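Local coordinates for glutamate receptor IIB (Drosophila melanogaster, PDB 4WXJ), which binds glutamate through its extracellular ligand-binding domain, the part present here, and probably thereby gates a postsynaptic cation channel of the fly neuromuscular junction, at residues L134-R146 / A165-K179. Residues are numbered along the deposited sequence; the frame is centred on the assembly and turned at random.
Sequences LVDQNKVQFGTIR and AWNKMLSFKPDAFTK
In the Arg146 conformer described here, one of two modelled, NH2 forms a salt bridge with Asp175 OD2 (2.5 Å), which it meets at the edge of the guanidinium and in its plane. In this conformer CG of Arg146 stands anti to the backbone N (chi1 -175°) and the chain bends at chi3, which turns the guanidinium back over the backbone of Thr178. The other carboxylate oxygen, OD1, accepts from Phe177 N in an Asx turn, so the two oxygens of Asp175 serve separate partners. Beside them a single beta bridge joins Ile145 to Thr178: Thr178 N donates to Thr144 O (3.0 Å), and Arg146 N donates to Thr178 O (2.7 Å). At the far end of the contact Lys168 NZ reaches Gln137 O at 2.6 Å, from above the carbonyl plane, with a weak bond to Val135 O.

Gln141 NE2 donates to Lys173 O (3.0 Å, 169°), and a water links its OE1 to Pro174 O, while CG packs over one face of Phe172. With an alanine here, Lys173 O would probably lose this donor, the water link would break and the Phe172 ring would be stripped of its CG cover.

In this bilobed, periplasmic-binding-protein-like domain, strand 141-143 is an outer strand of a mixed sheet, with strand 195-200 beside it, and the 165-171 part of helix 160-171 crosses it at 103°. The strand leads on to Ile145, which touches the bound glutamate.

Phe142 fills the crossing. The edge of Phe172 points at one face of its ring in a T-shaped pair, centroids 5.0 Å apart, and Leu134 CD2 rests on the opposite face, toward its rim. Met169 lays CG against CD2 of Phe142 (3.7 Å), with its sulfur at the ring edge and its methyl on Thr144, whose hydroxyl bonds to Ser151.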
loop_
_atom_site.group_PDB
_atom_site.type_symbol
_atom_site.label_atom_id
_atom_site.label_comp_id
_atom_site.label_asym_id
_atom_site.label_seq_id
_atom_site.Cartn_x
_atom_site.Cartn_y
_atom_site.Cartn_z
ATOM N N LEU A 134 -15.990 -6.338 -15.515
ATOM C CA LEU A 134 -16.378 -5.473 -14.403
ATOM C C LEU A 134 -16.741 -4.066 -14.879
ATOM O O LEU A 134 -17.742 -3.494 -14.444
ATOM C CB LEU A 134 -15.250 -5.402 -13.369
ATOM C CG LEU A 134 -15.504 -4.543 -12.127
ATOM C CD1 LEU A 134 -16.710 -5.044 -11.342
ATOM C CD2 LEU A 134 -14.268 -4.511 -11.242
ATOM N N VAL A 135 -15.932 -3.513 -15.776
ATOM C CA VAL A 135 -16.155 -2.154 -16.260
ATOM C C VAL A 135 -17.310 -2.081 -17.255
ATOM O O VAL A 135 -17.920 -1.027 -17.427
ATOM C CB VAL A 135 -14.886 -1.571 -16.932
ATOM C CG1 VAL A 135 -13.727 -1.545 -15.953
ATOM C CG2 VAL A 135 -14.506 -2.363 -18.181
ATOM N N ASP A 136 -17.609 -3.201 -17.908
ATOM C CA ASP A 136 -18.615 -3.218 -18.966
ATOM C C ASP A 136 -20.031 -3.414 -18.417
ATOM O O ASP A 136 -20.989 -3.536 -19.180
ATOM C CB ASP A 136 -18.285 -4.319 -19.981
ATOM C CG ASP A 136 -18.965 -4.105 -21.322
ATOM O OD1 ASP A 136 -19.181 -2.937 -21.711
ATOM O OD2 ASP A 136 -19.276 -5.111 -21.993
ATOM N N GLN A 137 -20.155 -3.439 -17.092
ATOM C CA GLN A 137 -21.456 -3.507 -16.431
ATOM C C GLN A 137 -21.519 -2.461 -15.322
ATOM O O GLN A 137 -20.543 -1.748 -15.080
ATOM C CB GLN A 137 -21.708 -4.912 -15.873
ATOM C CG GLN A 137 -20.648 -5.417 -14.901
ATOM C CD GLN A 137 -20.866 -4.932 -13.482
ATOM O OE1 GLN A 137 -21.910 -5.183 -12.882
ATOM N NE2 GLN A 137 -19.878 -4.230 -12.939
ATOM N N ASN A 138 -22.666 -2.361 -14.657
ATOM C CA ASN A 138 -22.847 -1.370 -13.600
ATOM C C ASN A 138 -23.771 -1.848 -12.482
ATOM O O ASN A 138 -24.169 -1.062 -11.622
ATOM C CB ASN A 138 -23.382 -0.064 -14.194
ATOM C CG ASN A 138 -24.721 -0.241 -14.881
ATOM O OD1 ASN A 138 -24.809 -0.848 -15.948
ATOM N ND2 ASN A 138 -25.770 0.303 -14.276
ATOM N N LYS A 139 -24.110 -3.133 -12.495
ATOM C CA LYS A 139 -24.855 -3.734 -11.394
ATOM C C LYS A 139 -23.957 -3.836 -10.165
ATOM O O LYS A 139 -24.387 -3.564 -9.043
ATOM C CB LYS A 139 -25.391 -5.112 -11.791
ATOM C CG LYS A 139 -25.720 -6.016 -10.609
ATOM C CD LYS A 139 -26.577 -7.200 -11.029
ATOM C CE LYS A 139 -26.224 -8.452 -10.239
ATOM N NZ LYS A 139 -26.206 -8.216 -8.768
ATOM N N VAL A 140 -22.706 -4.226 -10.391
ATOM C CA VAL A 140 -21.696 -4.272 -9.341
ATOM C C VAL A 140 -20.800 -3.041 -9.431
ATOM O O VAL A 140 -20.039 -2.889 -10.385
ATOM C CB VAL A 140 -20.829 -5.543 -9.446
ATOM C CG1 VAL A 140 -19.741 -5.549 -8.372
ATOM C CG2 VAL A 140 -21.698 -6.786 -9.335
ATOM N N GLN A 141 -20.895 -2.164 -8.438
ATOM C CA GLN A 141 -20.043 -0.984 -8.385
ATOM C C GLN A 141 -18.649 -1.381 -7.913
ATOM O O GLN A 141 -18.453 -2.483 -7.403
ATOM C CB GLN A 141 -20.641 0.079 -7.460
ATOM C CG GLN A 141 -21.978 0.630 -7.935
ATOM C CD GLN A 141 -22.469 1.786 -7.082
ATOM O OE1 GLN A 141 -22.130 1.890 -5.901
ATOM N NE2 GLN A 141 -23.265 2.665 -7.681
ATOM N N PHE A 142 -17.682 -0.487 -8.091
ATOM C CA PHE A 142 -16.310 -0.770 -7.684
ATOM C C PHE A 142 -15.515 0.509 -7.458
ATOM O O PHE A 142 -15.858 1.566 -7.987
ATOM C CB PHE A 142 -15.613 -1.642 -8.731
ATOM C CG PHE A 142 -15.728 -1.117 -10.134
ATOM C CD1 PHE A 142 -16.800 -1.475 -10.934
ATOM C CD2 PHE A 142 -14.763 -0.271 -10.654
ATOM C CE1 PHE A 142 -16.909 -0.995 -12.224
ATOM C CE2 PHE A 142 -14.867 0.212 -11.946
ATOM C CZ PHE A 142 -15.941 -0.151 -12.731
ATOM N N GLY A 143 -14.452 0.405 -6.663
ATOM C CA GLY A 143 -13.622 1.555 -6.362
ATOM C C GLY A 143 -12.275 1.207 -5.758
ATOM O O GLY A 143 -11.913 0.034 -5.643
ATOM N N THR A 144 -11.540 2.247 -5.370
ATOM C CA THR A 144 -10.192 2.107 -4.828
ATOM C C THR A 144 -10.014 2.991 -3.600
ATOM O O THR A 144 -10.931 3.703 -3.194
ATOM C CB THR A 144 -9.112 2.499 -5.865
ATOM O OG1 THR A 144 -9.187 3.906 -6.131
ATOM C CG2 THR A 144 -9.294 1.731 -7.162
ATOM N N ILE A 145 -8.822 2.950 -3.017
ATOM C CA ILE A 145 -8.472 3.874 -1.952
ATOM C C ILE A 145 -8.324 5.272 -2.538
ATOM O O ILE A 145 -7.665 5.461 -3.560
ATOM C CB ILE A 145 -7.177 3.458 -1.243
ATOM C CG1 ILE A 145 -7.407 2.152 -0.484
ATOM C CG2 ILE A 145 -6.714 4.549 -0.276
ATOM C CD1 ILE A 145 -6.136 1.484 -0.012
ATOM N N ARG A 146 -8.935 6.244 -1.872
ATOM C CA ARG A 146 -8.916 7.630 -2.321
ATOM C C ARG A 146 -7.496 8.187 -2.329
ATOM O O ARG A 146 -6.830 8.223 -1.295
ATOM C CB ARG A 146 -9.816 8.473 -1.416
ATOM C CG ARG A 146 -9.980 9.922 -1.845
ATOM C CD ARG A 146 -10.956 10.663 -0.936
ATOM N NE ARG A 146 -12.253 9.989 -0.854
ATOM C CZ ARG A 146 -12.632 9.169 0.126
ATOM N NH1 ARG A 146 -11.828 8.902 1.149
ATOM N NH2 ARG A 146 -13.834 8.613 0.085
ATOM N N ALA A 165 -12.959 2.333 -16.691
ATOM C CA ALA A 165 -12.981 2.010 -15.268
ATOM C C ALA A 165 -12.959 3.284 -14.435
ATOM O O ALA A 165 -13.748 3.444 -13.503
ATOM C CB ALA A 165 -11.801 1.129 -14.899
ATOM N N TRP A 166 -12.046 4.185 -14.784
ATOM C CA TRP A 166 -11.846 5.416 -14.030
ATOM C C TRP A 166 -13.086 6.297 -14.077
ATOM O O TRP A 166 -13.514 6.833 -13.056
ATOM C CB TRP A 166 -10.632 6.177 -14.574
ATOM C CG TRP A 166 -10.337 7.459 -13.853
ATOM C CD1 TRP A 166 -10.296 8.711 -14.393
ATOM C CD2 TRP A 166 -10.040 7.613 -12.459
ATOM N NE1 TRP A 166 -9.990 9.635 -13.424
ATOM C CE2 TRP A 166 -9.828 8.988 -12.228
ATOM C CE3 TRP A 166 -9.930 6.725 -11.386
ATOM C CZ2 TRP A 166 -9.515 9.494 -10.968
ATOM C CZ3 TRP A 166 -9.619 7.230 -10.135
ATOM C CH2 TRP A 166 -9.415 8.601 -9.937
ATOM N N ASN A 167 -13.667 6.440 -15.263
ATOM C CA ASN A 167 -14.856 7.269 -15.424
ATOM C C ASN A 167 -16.070 6.676 -14.709
ATOM O O ASN A 167 -16.909 7.412 -14.192
ATOM C CB ASN A 167 -15.164 7.473 -16.908
ATOM C CG ASN A 167 -14.206 8.449 -17.569
ATOM O OD1 ASN A 167 -13.918 9.518 -17.028
ATOM N ND2 ASN A 167 -13.702 8.082 -18.741
ATOM N N LYS A 168 -16.163 5.350 -14.674
ATOM C CA LYS A 168 -17.242 4.697 -13.939
ATOM C C LYS A 168 -17.084 4.899 -12.435
ATOM O O LYS A 168 -18.054 5.197 -11.740
ATOM C CB LYS A 168 -17.298 3.203 -14.261
ATOM C CG LYS A 168 -17.945 2.886 -15.596
ATOM C CD LYS A 168 -18.832 1.657 -15.509
ATOM C CE LYS A 168 -19.599 1.440 -16.801
ATOM N NZ LYS A 168 -20.454 0.225 -16.740
ATOM N N MET A 169 -15.861 4.737 -11.935
ATOM C CA MET A 169 -15.585 4.933 -10.513
ATOM C C MET A 169 -15.969 6.341 -10.068
ATOM O O MET A 169 -16.518 6.530 -8.982
ATOM C CB MET A 169 -14.105 4.677 -10.211
ATOM C CG MET A 169 -13.743 3.207 -10.058
ATOM S SD MET A 169 -11.966 2.890 -10.102
ATOM C CE MET A 169 -11.357 4.113 -8.947
ATOM N N LEU A 170 -15.679 7.324 -10.913
ATOM C CA LEU A 170 -16.003 8.715 -10.611
ATOM C C LEU A 170 -17.509 8.970 -10.612
ATOM O O LEU A 170 -17.990 9.868 -9.924
ATOM C CB LEU A 170 -15.332 9.649 -11.622
ATOM C CG LEU A 170 -13.809 9.755 -11.559
ATOM C CD1 LEU A 170 -13.297 10.535 -12.760
ATOM C CD2 LEU A 170 -13.360 10.413 -10.263
ATOM N N SER A 171 -18.246 8.178 -11.383
ATOM C CA SER A 171 -19.673 8.419 -11.591
ATOM C C SER A 171 -20.559 7.743 -10.546
ATOM O O SER A 171 -21.671 8.204 -10.285
ATOM C CB SER A 171 -20.087 7.937 -12.982
ATOM O OG SER A 171 -20.140 6.523 -13.024
ATOM N N PHE A 172 -20.071 6.652 -9.963
ATOM C CA PHE A 172 -20.874 5.848 -9.044
ATOM C C PHE A 172 -21.424 6.653 -7.874
ATOM O O PHE A 172 -20.751 7.532 -7.331
ATOM C CB PHE A 172 -20.051 4.675 -8.495
ATOM C CG PHE A 172 -19.843 3.554 -9.477
ATOM C CD1 PHE A 172 -20.865 3.140 -10.316
ATOM C CD2 PHE A 172 -18.622 2.906 -9.550
ATOM C CE1 PHE A 172 -20.670 2.105 -11.214
ATOM C CE2 PHE A 172 -18.420 1.870 -10.447
ATOM C CZ PHE A 172 -19.446 1.470 -11.280
ATOM N N LYS A 173 -22.663 6.336 -7.507
ATOM C CA LYS A 173 -23.299 6.859 -6.303
ATOM C C LYS A 173 -23.700 5.677 -5.421
ATOM O O LYS A 173 -24.373 4.762 -5.898
ATOM C CB LYS A 173 -24.531 7.702 -6.644
ATOM C CG LYS A 173 -24.252 8.938 -7.483
ATOM C CD LYS A 173 -25.483 9.834 -7.542
ATOM C CE LYS A 173 -25.247 11.079 -8.381
ATOM N NZ LYS A 173 -25.252 10.786 -9.841
ATOM N N PRO A 174 -23.297 5.680 -4.137
ATOM C CA PRO A 174 -22.519 6.699 -3.423
ATOM C C PRO A 174 -21.040 6.670 -3.793
ATOM O O PRO A 174 -20.655 5.945 -4.713
ATOM C CB PRO A 174 -22.724 6.320 -1.954
ATOM C CG PRO A 174 -22.884 4.844 -1.983
ATOM C CD PRO A 174 -23.622 4.537 -3.264
ATOM N N ASP A 175 -20.233 7.456 -3.085
ATOM C CA ASP A 175 -18.796 7.530 -3.331
ATOM C C ASP A 175 -18.181 6.137 -3.402
ATOM O O ASP A 175 -18.330 5.335 -2.481
ATOM C CB ASP A 175 -18.115 8.356 -2.237
ATOM C CG ASP A 175 -16.612 8.429 -2.408
ATOM O OD1 ASP A 175 -16.132 8.333 -3.557
ATOM O OD2 ASP A 175 -15.908 8.588 -1.389
ATOM N N ALA A 176 -17.497 5.854 -4.507
ATOM C CA ALA A 176 -16.931 4.531 -4.736
ATOM C C ALA A 176 -15.597 4.356 -4.019
ATOM O O ALA A 176 -15.131 3.232 -3.836
ATOM C CB ALA A 176 -16.762 4.284 -6.229
ATOM N N PHE A 177 -14.992 5.463 -3.600
ATOM C CA PHE A 177 -13.664 5.425 -2.997
ATOM C C PHE A 177 -13.712 5.242 -1.479
ATOM O O PHE A 177 -14.718 5.544 -0.838
ATOM C CB PHE A 177 -12.900 6.699 -3.349
ATOM C CG PHE A 177 -12.730 6.906 -4.827
ATOM C CD1 PHE A 177 -11.644 6.367 -5.494
ATOM C CD2 PHE A 177 -13.663 7.628 -5.551
ATOM C CE1 PHE A 177 -11.486 6.551 -6.855
ATOM C CE2 PHE A 177 -13.512 7.815 -6.910
ATOM C CZ PHE A 177 -12.422 7.276 -7.564
ATOM N N THR A 178 -12.610 4.743 -0.921
ATOM C CA THR A 178 -12.501 4.463 0.510
ATOM C C THR A 178 -11.231 5.089 1.082
ATOM O O THR A 178 -10.359 5.529 0.333
ATOM C CB THR A 178 -12.481 2.952 0.788
ATOM O OG1 THR A 178 -11.280 2.383 0.254
ATOM C CG2 THR A 178 -13.689 2.272 0.157
ATOM N N LYS A 179 -11.123 5.117 2.407
ATOM C CA LYS A 179 -9.991 5.767 3.062
ATOM C C LYS A 179 -8.787 4.833 3.199
ATOM O O LYS A 179 -7.653 5.296 3.316
ATOM C CB LYS A 179 -10.401 6.298 4.441
ATOM C CG LYS A 179 -10.460 5.251 5.541
ATOM C CD LYS A 179 -11.029 5.830 6.831
ATOM C CE LYS A 179 -10.062 6.817 7.469
ATOM N NZ LYS A 179 -10.554 7.325 8.780
HETATM O O HOH W 1 -19.924 3.354 -4.931
#